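Local atomic coordinates of terminase, large subunit (PDB entry 4DKW), a protein that drives the ATP-powered translocation of phage P22 DNA into empty capsids and, through the nuclease domain described here, cuts the viral genome to begin and end packaging. Residues A[17-22]-A[142-147]; A[26-31]-A[187-192]; A[42-47]-A[56-61]. All blocks are in the same frame, centred on the assembly; numbering follows the deposited sequence.

Interaction 1 (A[17-22]-A[142-147]); sequences CQPFEC and KVFNTC
The carbonyl oxygen of C17 is met by two groups of the other segment: N145 N donates a hydrogen bond to C17 O at 2.9 Å, arriving nearly in line with the C=O bond, and the CA of F144 makes a CA-H...O contact beside it. On the other side of the same residue, C17 N donates to V143 O at 2.9 Å. Together these form a single parallel bridge, C17 opposite F144, after which the two chains part at a steep angle as 144-147 closes a type I turn.

Around this bridge the ring of F144 is the hub. P19 covers one face, its CA 3.7 Å from the ring centroid and close to the normal, a CH-pi contact. C17 and F144, as a bridge pair, put their side chains on the same face of the sheet; chi1 of 73° then sets C17 SG between its backbone N and carbonyl carbon, for an oblique sulfur-aromatic approach, nearest F144 CD1 at 3.5 Å. F20 brings CE2 to within 3.5 Å of F144 CE1, the ring planes inclined at 58°. Further out, N145 ND2 makes a weak bond to Q18 OE1, with the two amide planes steeply turned.

The bridge adds strand 16-17 to the mixed sheet of the RNase H-like nuclease domain, away from the metal site. Strand 141-144 is thus flanked by 16-17 on one edge and by 53-62 on the other, where K142 and F144 bond to L56. W46 adds edge-to-face contacts with both F144 and F20, while V143, on the reverse side, packs against F150 and F151 of helix 148-156.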
loop_
_atom_site.group_PDB
_atom_site.type_symbol
_atom_site.label_atom_id
_atom_site.label_comp_id
_atom_site.label_asym_id
_atom_site.label_seq_id
_atom_site.Cartn_x
_atom_site.Cartn_y
_atom_site.Cartn_z
ATOM N N CYS A 17 8.666 12.901 -5.017
ATOM C CA CYS A 17 9.882 13.402 -4.365
ATOM C C CYS A 17 11.101 12.580 -4.754
ATOM O O CYS A 17 10.955 11.446 -5.200
ATOM C CB CYS A 17 9.725 13.437 -2.833
ATOM S SG CYS A 17 9.762 11.834 -1.992
ATOM N N GLN A 18 12.294 13.157 -4.584
ATOM C CA GLN A 18 13.557 12.423 -4.745
ATOM C C GLN A 18 13.753 11.417 -3.621
ATOM O O GLN A 18 13.502 11.740 -2.462
ATOM C CB GLN A 18 14.751 13.381 -4.745
ATOM C CG GLN A 18 14.759 14.359 -5.888
ATOM C CD GLN A 18 15.066 13.698 -7.217
ATOM O OE1 GLN A 18 15.698 12.645 -7.271
ATOM N NE2 GLN A 18 14.627 14.320 -8.295
ATOM N N PRO A 19 14.206 10.196 -3.958
ATOM C CA PRO A 19 14.529 9.187 -2.945
ATOM C C PRO A 19 15.618 9.659 -1.977
ATOM O O PRO A 19 16.488 10.446 -2.341
ATOM C CB PRO A 19 15.055 8.015 -3.777
ATOM C CG PRO A 19 14.436 8.192 -5.096
ATOM C CD PRO A 19 14.364 9.670 -5.324
ATOM N N PHE A 20 15.559 9.165 -0.749
ATOM C CA PHE A 20 16.548 9.460 0.269
ATOM C C PHE A 20 16.615 8.236 1.157
ATOM O O PHE A 20 15.768 7.338 1.049
ATOM C CB PHE A 20 16.148 10.705 1.082
ATOM C CG PHE A 20 14.760 10.627 1.702
ATOM C CD1 PHE A 20 14.577 10.135 2.997
ATOM C CD2 PHE A 20 13.644 11.066 0.995
ATOM C CE1 PHE A 20 13.324 10.060 3.563
ATOM C CE2 PHE A 20 12.372 10.997 1.558
ATOM C CZ PHE A 20 12.213 10.488 2.845
ATOM N N GLU A 21 17.619 8.179 2.024
ATOM C CA GLU A 21 17.712 7.083 2.984
ATOM C C GLU A 21 16.839 7.336 4.207
ATOM O O GLU A 21 16.759 8.460 4.713
ATOM C CB GLU A 21 19.159 6.861 3.413
ATOM C CG GLU A 21 20.008 6.158 2.382
ATOM C CD GLU A 21 21.377 5.823 2.929
ATOM O OE1 GLU A 21 21.541 5.854 4.171
ATOM O OE2 GLU A 21 22.286 5.535 2.120
ATOM N N CYS A 22 16.188 6.281 4.685
ATOM C CA CYS A 22 15.286 6.401 5.829
ATOM C C CYS A 22 16.011 6.808 7.115
ATOM O O CYS A 22 16.885 6.079 7.598
ATOM C CB CYS A 22 14.549 5.080 6.065
ATOM S SG CYS A 22 13.224 5.237 7.253
ATOM N N LYS A 142 3.995 11.834 0.034
ATOM C CA LYS A 142 4.951 11.875 -1.060
ATOM C C LYS A 142 5.208 10.468 -1.602
ATOM O O LYS A 142 5.135 9.479 -0.851
ATOM C CB LYS A 142 6.272 12.499 -0.586
ATOM C CG LYS A 142 6.140 13.868 0.047
ATOM C CD LYS A 142 5.759 14.908 -0.991
ATOM C CE LYS A 142 5.553 16.276 -0.360
ATOM N NZ LYS A 142 4.719 17.132 -1.245
ATOM N N VAL A 143 5.506 10.386 -2.900
ATOM C CA VAL A 143 5.894 9.127 -3.540
ATOM C C VAL A 143 7.266 9.295 -4.188
ATOM O O VAL A 143 7.475 10.246 -4.935
ATOM C CB VAL A 143 4.849 8.709 -4.606
ATOM C CG1 VAL A 143 5.223 7.363 -5.271
ATOM C CG2 VAL A 143 3.478 8.625 -3.969
ATOM N N PHE A 144 8.203 8.395 -3.890
ATOM C CA PHE A 144 9.527 8.433 -4.521
ATOM C C PHE A 144 9.349 8.364 -6.032
ATOM O O PHE A 144 8.507 7.613 -6.518
ATOM C CB PHE A 144 10.390 7.253 -4.068
ATOM C CG PHE A 144 10.996 7.416 -2.698
ATOM C CD1 PHE A 144 10.535 8.385 -1.814
ATOM C CD2 PHE A 144 12.038 6.588 -2.297
ATOM C CE1 PHE A 144 11.107 8.532 -0.547
ATOM C CE2 PHE A 144 12.618 6.729 -1.048
ATOM C CZ PHE A 144 12.156 7.702 -0.169
ATOM N N ASN A 145 10.124 9.142 -6.778
ATOM C CA ASN A 145 10.000 9.139 -8.235
ATOM C C ASN A 145 10.386 7.806 -8.893
ATOM O O ASN A 145 10.162 7.610 -10.082
ATOM C CB ASN A 145 10.748 10.332 -8.859
ATOM C CG ASN A 145 12.234 10.334 -8.553
ATOM O OD1 ASN A 145 12.902 9.300 -8.600
ATOM N ND2 ASN A 145 12.769 11.513 -8.258
ATOM N N THR A 146 10.947 6.896 -8.103
ATOM C CA THR A 146 11.319 5.569 -8.570
ATOM C C THR A 146 10.179 4.550 -8.413
ATOM O O THR A 146 10.342 3.375 -8.736
ATOM C CB THR A 146 12.558 5.064 -7.811
ATOM O OG1 THR A 146 12.344 5.198 -6.394
ATOM C CG2 THR A 146 13.802 5.855 -8.226
ATOM N N CYS A 147 9.029 5.006 -7.917
ATOM C CA CYS A 147 7.872 4.130 -7.710
ATOM C C CYS A 147 6.854 4.346 -8.813
ATOM O O CYS A 147 5.693 4.638 -8.535
ATOM C CB CYS A 147 7.206 4.396 -6.355
ATOM S SG CYS A 147 8.244 4.032 -4.955
#

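Interaction 2 (A[26-31]-A[187-192]); sequences FYVIDA and RMMRDI
Y27 and M188 form a non-hydrogen-bonded antiparallel pair and V28 and R187 the hydrogen-bonded pair next to it, joining the short strand 187-188 to strand 27-33 of the RNase H-like nuclease sheet, while M189 N bonds F26 O at 2.8 Å where strand 187-188 turns into the weakly bonded helical turn that follows.

On the Y27 side of the sheet, M188 lies over one face of the tyrosine ring. Its CB stands 4.0 Å from the ring centroid near the normal, a CH-pi contact, and the chain then runs extended across the ring: CG is anti to the backbone N (chi1 -171°) and the bend comes only at chi3, which brings CE 3.5 Å from Y27 OH. The sulfur itself is oblique to the ring, a Met-aromatic contact at 5.2 Å from SD to the centroid of Y27. K49 also engages this ring, through a cation-pi interaction.

The V28 side mixes aliphatic contacts with the R187 side chain. V28 CG2 meets I192 CD1 at 3.9 Å, the two side chains crossing at about a right angle, though I192 is poorly ordered and this contact is less certain. M189 SD lies 4.2 Å from V28 CG2. R187 extends its aliphatic CG past V28 O, and its guanidinium, with I192 CA over its centre, bonds through NH1 to K80 O.

No salt bridge joins the two segments. Backbone bonds fix the register of this short edge strand, and the side chains add mainly dispersion: a flexible thioether laid along a tyrosine on one side, aliphatic groups and a second methionine sulfur beside R187 on the other.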
loop_
_atom_site.group_PDB
_atom_site.type_symbol
_atom_site.label_atom_id
_atom_site.label_comp_id
_atom_site.label_asym_id
_atom_site.label_seq_id
_atom_site.Cartn_x
_atom_site.Cartn_y
_atom_site.Cartn_z
ATOM N N PHE A 26 12.189 7.548 11.599
ATOM C CA PHE A 26 10.989 7.352 10.779
ATOM C C PHE A 26 10.443 5.983 11.083
ATOM O O PHE A 26 11.193 5.103 11.472
ATOM C CB PHE A 26 11.272 7.434 9.273
ATOM C CG PHE A 26 11.386 8.840 8.733
ATOM C CD1 PHE A 26 11.635 9.914 9.576
ATOM C CD2 PHE A 26 11.251 9.079 7.374
ATOM C CE1 PHE A 26 11.750 11.186 9.071
ATOM C CE2 PHE A 26 11.365 10.351 6.868
ATOM C CZ PHE A 26 11.609 11.406 7.714
ATOM N N TYR A 27 9.137 5.813 10.908
ATOM C CA TYR A 27 8.510 4.508 11.051
ATOM C C TYR A 27 8.299 3.844 9.691
ATOM O O TYR A 27 8.137 4.524 8.675
ATOM C CB TYR A 27 7.193 4.635 11.807
ATOM C CG TYR A 27 7.405 4.935 13.265
ATOM C CD1 TYR A 27 7.123 3.982 14.233
ATOM C CD2 TYR A 27 7.916 6.161 13.675
ATOM C CE1 TYR A 27 7.321 4.244 15.566
ATOM C CE2 TYR A 27 8.120 6.435 15.008
ATOM C CZ TYR A 27 7.822 5.478 15.952
ATOM O OH TYR A 27 8.014 5.738 17.290
ATOM N N VAL A 28 8.318 2.515 9.679
ATOM C CA VAL A 28 8.294 1.747 8.437
ATOM C C VAL A 28 7.231 0.656 8.493
ATOM O O VAL A 28 7.128 -0.066 9.481
ATOM C CB VAL A 28 9.673 1.079 8.155
ATOM C CG1 VAL A 28 9.641 0.328 6.831
ATOM C CG2 VAL A 28 10.801 2.115 8.158
ATOM N N ILE A 29 6.434 0.548 7.435
ATOM C CA ILE A 29 5.446 -0.522 7.319
ATOM C C ILE A 29 5.311 -0.946 5.860
ATOM O O ILE A 29 5.449 -0.135 4.947
ATOM C CB ILE A 29 4.063 -0.129 7.928
ATOM C CG1 ILE A 29 3.158 -1.355 8.055
ATOM C CG2 ILE A 29 3.375 0.982 7.124
ATOM C CD1 ILE A 29 1.840 -1.071 8.688
ATOM N N ASP A 30 5.091 -2.239 5.655
ATOM C CA ASP A 30 4.880 -2.789 4.325
ATOM C C ASP A 30 3.415 -3.142 4.168
ATOM O O ASP A 30 2.678 -3.250 5.157
ATOM C CB ASP A 30 5.725 -4.056 4.121
ATOM C CG ASP A 30 7.114 -3.758 3.598
ATOM O OD1 ASP A 30 7.641 -2.667 3.893
ATOM O OD2 ASP A 30 7.677 -4.618 2.890
ATOM N N ALA A 31 2.994 -3.330 2.924
ATOM C CA ALA A 31 1.645 -3.797 2.678
ATOM C C ALA A 31 1.583 -4.649 1.422
ATOM O O ALA A 31 2.419 -4.515 0.519
ATOM C CB ALA A 31 0.680 -2.634 2.604
ATOM N N ARG A 187 6.927 0.152 12.426
ATOM C CA ARG A 187 8.001 0.067 13.405
ATOM C C ARG A 187 9.090 1.116 13.141
ATOM O O ARG A 187 9.404 1.423 11.990
ATOM C CB ARG A 187 8.592 -1.344 13.417
ATOM C CG ARG A 187 9.345 -1.715 12.142
ATOM C CD ARG A 187 9.832 -3.163 12.156
ATOM N NE ARG A 187 10.562 -3.515 13.372
ATOM C CZ ARG A 187 11.304 -4.611 13.508
ATOM N NH1 ARG A 187 11.434 -5.463 12.500
ATOM N NH2 ARG A 187 11.930 -4.849 14.652
ATOM N N MET A 188 9.655 1.678 14.206
ATOM C CA MET A 188 10.696 2.691 14.056
ATOM C C MET A 188 11.932 2.103 13.389
ATOM O O MET A 188 12.388 1.029 13.760
ATOM C CB MET A 188 11.071 3.291 15.405
ATOM C CG MET A 188 11.987 4.483 15.276
ATOM S SD MET A 188 12.367 5.208 16.865
ATOM C CE MET A 188 11.378 6.692 16.816
ATOM N N MET A 189 12.460 2.814 12.395
ATOM C CA MET A 189 13.597 2.348 11.607
ATOM C C MET A 189 14.770 1.854 12.459
ATOM O O MET A 189 15.330 0.802 12.183
ATOM C CB MET A 189 14.061 3.446 10.647
ATOM C CG MET A 189 15.252 3.071 9.781
ATOM S SD MET A 189 14.945 1.760 8.597
ATOM C CE MET A 189 16.500 1.748 7.715
ATOM N N ARG A 190 15.133 2.596 13.500
ATOM C CA ARG A 190 16.260 2.182 14.334
ATOM C C ARG A 190 16.015 0.949 15.198
ATOM O O ARG A 190 16.954 0.281 15.635
ATOM C CB ARG A 190 16.790 3.334 15.185
ATOM C CG ARG A 190 15.753 3.989 16.069
ATOM C CD ARG A 190 16.415 4.608 17.289
ATOM N NE ARG A 190 16.136 3.796 18.472
ATOM C CZ ARG A 190 16.703 3.962 19.665
ATOM N NH1 ARG A 190 17.611 4.913 19.858
ATOM N NH2 ARG A 190 16.364 3.158 20.666
ATOM N N ASP A 191 14.755 0.642 15.461
ATOM C CA ASP A 191 14.406 -0.556 16.241
ATOM C C ASP A 191 14.291 -1.790 15.338
ATOM O O ASP A 191 14.328 -2.911 15.834
ATOM C CB ASP A 191 13.074 -0.346 16.965
ATOM C CG ASP A 191 13.162 0.696 18.063
ATOM O OD1 ASP A 191 14.300 0.995 18.518
ATOM O OD2 ASP A 191 12.097 1.216 18.469
ATOM N N ILE A 192 14.165 -1.581 14.024
ATOM C CA ILE A 192 14.057 -2.690 13.083
ATOM C C ILE A 192 15.270 -3.575 13.243
ATOM O O ILE A 192 15.207 -4.606 13.893
ATOM C CB ILE A 192 13.998 -2.225 11.612
ATOM C CG1 ILE A 192 12.810 -1.299 11.383
ATOM C CG2 ILE A 192 13.893 -3.428 10.696
ATOM C CD1 ILE A 192 12.736 -0.752 9.974
#

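Interaction 3 (A[42-47]-A[56-61])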
loop_
_atom_site.group_PDB
_atom_site.type_symbol
_atom_site.label_atom_id
_atom_site.label_comp_id
_atom_site.label_asym_id
_atom_site.label_seq_id
_atom_site.Cartn_x
_atom_site.Cartn_y
_atom_site.Cartn_z
ATOM N N HIS A 42 3.443 -5.334 -3.549
ATOM C CA HIS A 42 4.022 -5.187 -2.220
ATOM C C HIS A 42 4.665 -3.805 -2.132
ATOM O O HIS A 42 5.483 -3.452 -2.983
ATOM C CB HIS A 42 5.066 -6.274 -1.952
ATOM C CG HIS A 42 5.464 -6.378 -0.511
ATOM N ND1 HIS A 42 4.793 -7.179 0.385
ATOM C CD2 HIS A 42 6.437 -5.756 0.192
ATOM C CE1 HIS A 42 5.348 -7.056 1.579
ATOM N NE2 HIS A 42 6.350 -6.207 1.488
ATOM N N ILE A 43 4.289 -3.022 -1.121
ATOM C CA ILE A 43 4.779 -1.648 -0.996
ATOM C C ILE A 43 5.442 -1.422 0.344
ATOM O O ILE A 43 5.264 -2.200 1.274
ATOM C CB ILE A 43 3.649 -0.595 -1.185
ATOM C CG1 ILE A 43 2.588 -0.706 -0.077
ATOM C CG2 ILE A 43 3.005 -0.747 -2.570
ATOM C CD1 ILE A 43 2.818 0.165 1.207
ATOM N N GLN A 44 6.203 -0.341 0.438
ATOM C CA GLN A 44 6.759 0.085 1.713
ATOM C C GLN A 44 6.496 1.571 1.894
ATOM O O GLN A 44 6.774 2.387 1.013
ATOM C CB GLN A 44 8.262 -0.212 1.826
ATOM C CG GLN A 44 8.858 0.201 3.174
ATOM C CD GLN A 44 10.265 -0.322 3.374
ATOM O OE1 GLN A 44 11.238 0.421 3.256
ATOM N NE2 GLN A 44 10.382 -1.612 3.670
ATOM N N LEU A 45 5.957 1.905 3.054
ATOM C CA LEU A 45 5.590 3.254 3.372
ATOM C C LEU A 45 6.447 3.706 4.546
ATOM O O LEU A 45 6.650 2.949 5.499
ATOM C CB LEU A 45 4.110 3.242 3.752
ATOM C CG LEU A 45 3.265 4.493 3.877
ATOM C CD1 LEU A 45 3.223 5.276 2.557
ATOM C CD2 LEU A 45 1.875 4.053 4.300
ATOM N N TRP A 46 6.983 4.922 4.473
ATOM C CA TRP A 46 7.702 5.488 5.607
ATOM C C TRP A 46 6.844 6.580 6.204
ATOM O O TRP A 46 6.178 7.319 5.473
ATOM C CB TRP A 46 9.045 6.075 5.183
ATOM C CG TRP A 46 9.982 5.089 4.582
ATOM C CD1 TRP A 46 9.843 3.732 4.550
ATOM C CD2 TRP A 46 11.215 5.385 3.915
ATOM N NE1 TRP A 46 10.916 3.161 3.909
ATOM C CE2 TRP A 46 11.773 4.153 3.512
ATOM C CE3 TRP A 46 11.905 6.573 3.630
ATOM C CZ2 TRP A 46 12.987 4.081 2.822
ATOM C CZ3 TRP A 46 13.112 6.496 2.949
ATOM C CH2 TRP A 46 13.640 5.258 2.553
ATOM N N TRP A 47 6.850 6.664 7.532
ATOM C CA TRP A 47 6.066 7.656 8.262
ATOM C C TRP A 47 6.967 8.472 9.201
ATOM O O TRP A 47 7.538 7.946 10.155
ATOM C CB TRP A 47 4.954 6.970 9.066
ATOM C CG TRP A 47 3.973 7.908 9.694
ATOM C CD1 TRP A 47 3.797 9.234 9.404
ATOM C CD2 TRP A 47 3.010 7.585 10.710
ATOM N NE1 TRP A 47 2.797 9.762 10.188
ATOM C CE2 TRP A 47 2.298 8.780 10.990
ATOM C CE3 TRP A 47 2.690 6.422 11.399
ATOM C CZ2 TRP A 47 1.265 8.820 11.951
ATOM C CZ3 TRP A 47 1.674 6.470 12.348
ATOM C CH2 TRP A 47 0.975 7.660 12.615
ATOM N N LEU A 56 5.828 7.005 0.221
ATOM C CA LEU A 56 5.742 5.709 -0.414
ATOM C C LEU A 56 7.118 5.461 -1.022
ATOM O O LEU A 56 7.459 6.039 -2.047
ATOM C CB LEU A 56 4.644 5.705 -1.475
ATOM C CG LEU A 56 4.424 4.350 -2.147
ATOM C CD1 LEU A 56 4.052 3.297 -1.111
ATOM C CD2 LEU A 56 3.344 4.475 -3.199
ATOM N N ALA A 57 7.919 4.624 -0.361
ATOM C CA ALA A 57 9.340 4.503 -0.684
ATOM C C ALA A 57 9.706 3.320 -1.595
ATOM O O ALA A 57 10.691 3.383 -2.322
ATOM C CB ALA A 57 10.156 4.446 0.604
ATOM N N ARG A 58 8.933 2.237 -1.538
ATOM C CA ARG A 58 9.206 1.069 -2.370
ATOM C C ARG A 58 7.903 0.518 -2.930
ATOM O O ARG A 58 6.904 0.464 -2.226
ATOM C CB ARG A 58 9.916 -0.031 -1.572
ATOM C CG ARG A 58 11.140 0.403 -0.784
ATOM C CD ARG A 58 12.344 0.503 -1.678
ATOM N NE ARG A 58 13.575 0.675 -0.911
ATOM C CZ ARG A 58 14.117 1.853 -0.610
ATOM N NH1 ARG A 58 13.538 2.986 -1.005
ATOM N NH2 ARG A 58 15.243 1.901 0.087
ATOM N N VAL A 59 7.925 0.122 -4.201
ATOM C CA VAL A 59 6.767 -0.460 -4.876
ATOM C C VAL A 59 7.199 -1.597 -5.790
ATOM O O VAL A 59 8.143 -1.449 -6.567
ATOM C CB VAL A 59 6.018 0.582 -5.724
ATOM C CG1 VAL A 59 5.100 -0.096 -6.713
ATOM C CG2 VAL A 59 5.237 1.542 -4.828
ATOM N N TRP A 60 6.511 -2.731 -5.682
ATOM C CA TRP A 60 6.719 -3.855 -6.580
ATOM C C TRP A 60 5.352 -4.377 -7.006
ATOM O O TRP A 60 4.482 -4.623 -6.172
ATOM C CB TRP A 60 7.544 -4.951 -5.899
ATOM C CG TRP A 60 7.754 -6.199 -6.735
ATOM C CD1 TRP A 60 8.684 -6.387 -7.721
ATOM C CD2 TRP A 60 7.027 -7.437 -6.630
ATOM N NE1 TRP A 60 8.574 -7.661 -8.241
ATOM C CE2 TRP A 60 7.567 -8.324 -7.586
ATOM C CE3 TRP A 60 5.967 -7.877 -5.822
ATOM C CZ2 TRP A 60 7.082 -9.620 -7.761
ATOM C CZ3 TRP A 60 5.487 -9.165 -5.997
ATOM C CH2 TRP A 60 6.046 -10.022 -6.960
ATOM N N LYS A 61 5.158 -4.524 -8.310
ATOM C CA LYS A 61 3.878 -4.961 -8.851
ATOM C C LYS A 61 4.108 -5.986 -9.953
ATOM O O LYS A 61 4.889 -5.737 -10.877
ATOM C CB LYS A 61 3.127 -3.754 -9.409
ATOM C CG LYS A 61 1.797 -4.076 -10.059
ATOM C CD LYS A 61 1.111 -2.800 -10.527
ATOM C CE LYS A 61 -0.191 -3.115 -11.242
ATOM N NZ LYS A 61 -0.955 -1.881 -11.517
#
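A57 CB presses onto one face of the W46 indole, 3.5 Å from the centroid of its five-membered ring, in a CH-pi contact near the ring normal. That methyl is brought there by a classic beta bulge: A57 and R58 both face Q44, and Q44 O takes two amides, A57 N at 2.9 Å and R58 N by a weaker bond at 3.3 Å. The indole is held from its edge as well, since W46 NE1 donates to Q44 OE1 at 2.8 Å, almost straight at 173° and with the oxygen in the ring plane.

Q44 and R58 run side by side, CB to CB at 3.8 Å. The arginine bends at chi2 (-80°), and its NH1 turns back to A57 O while lying obliquely near W46 CZ2. Beyond the bulge the ladder is regular: Q44 N bonds R58 O, and H42 and W60 exchange a pair of backbone bonds. On the other face the contacts between the strands are apolar, with L56 CD1 packed 3.9 Å from I43 CB and I43 CG2 meeting V59 CG2. In the next shell D30 OD2 is hydrogen-bonded to H42 NE2 and D30 OD1 accepts from Q44 NE2, fixing the rotation of these side chains; W77 O also receives Q44 NE2.

The two strands form a central hairpin of the RNase H-like nuclease fold, between 27-33 on one edge and 141-144 on the other. Helix 67-78 covers the side bearing H42, R58 and W60. Helix 171-181 lies on the side of I43, L56 and V59; on this side the I43 side chain is about 8 Å from those of the magnesium-binding residues D33 and D171.

In the fold
All three contacts reach one mixed sheet, the core of the nuclease domain. Interaction 3 is the hairpin at its middle, about 6 Å from the centre of the chain; interaction 1 lies beyond strand 53-62 and interaction 2 beyond strand 40-48, their centres about 10 and 12 Å from that of the hairpin and 16 Å from each other. Along the chain the segments run 17-22, 26-31, 42-47, 56-61, 142-147 and 187-192, so the closures of interactions 1 and 2 cross, and both span the hairpin. F20 packs on F26, and C22 on V28 and M189. Strands 16-17 and 187-188 thus join one sheet, whose strand 27-33 carries D33, a magnesium-binding catalytic residue.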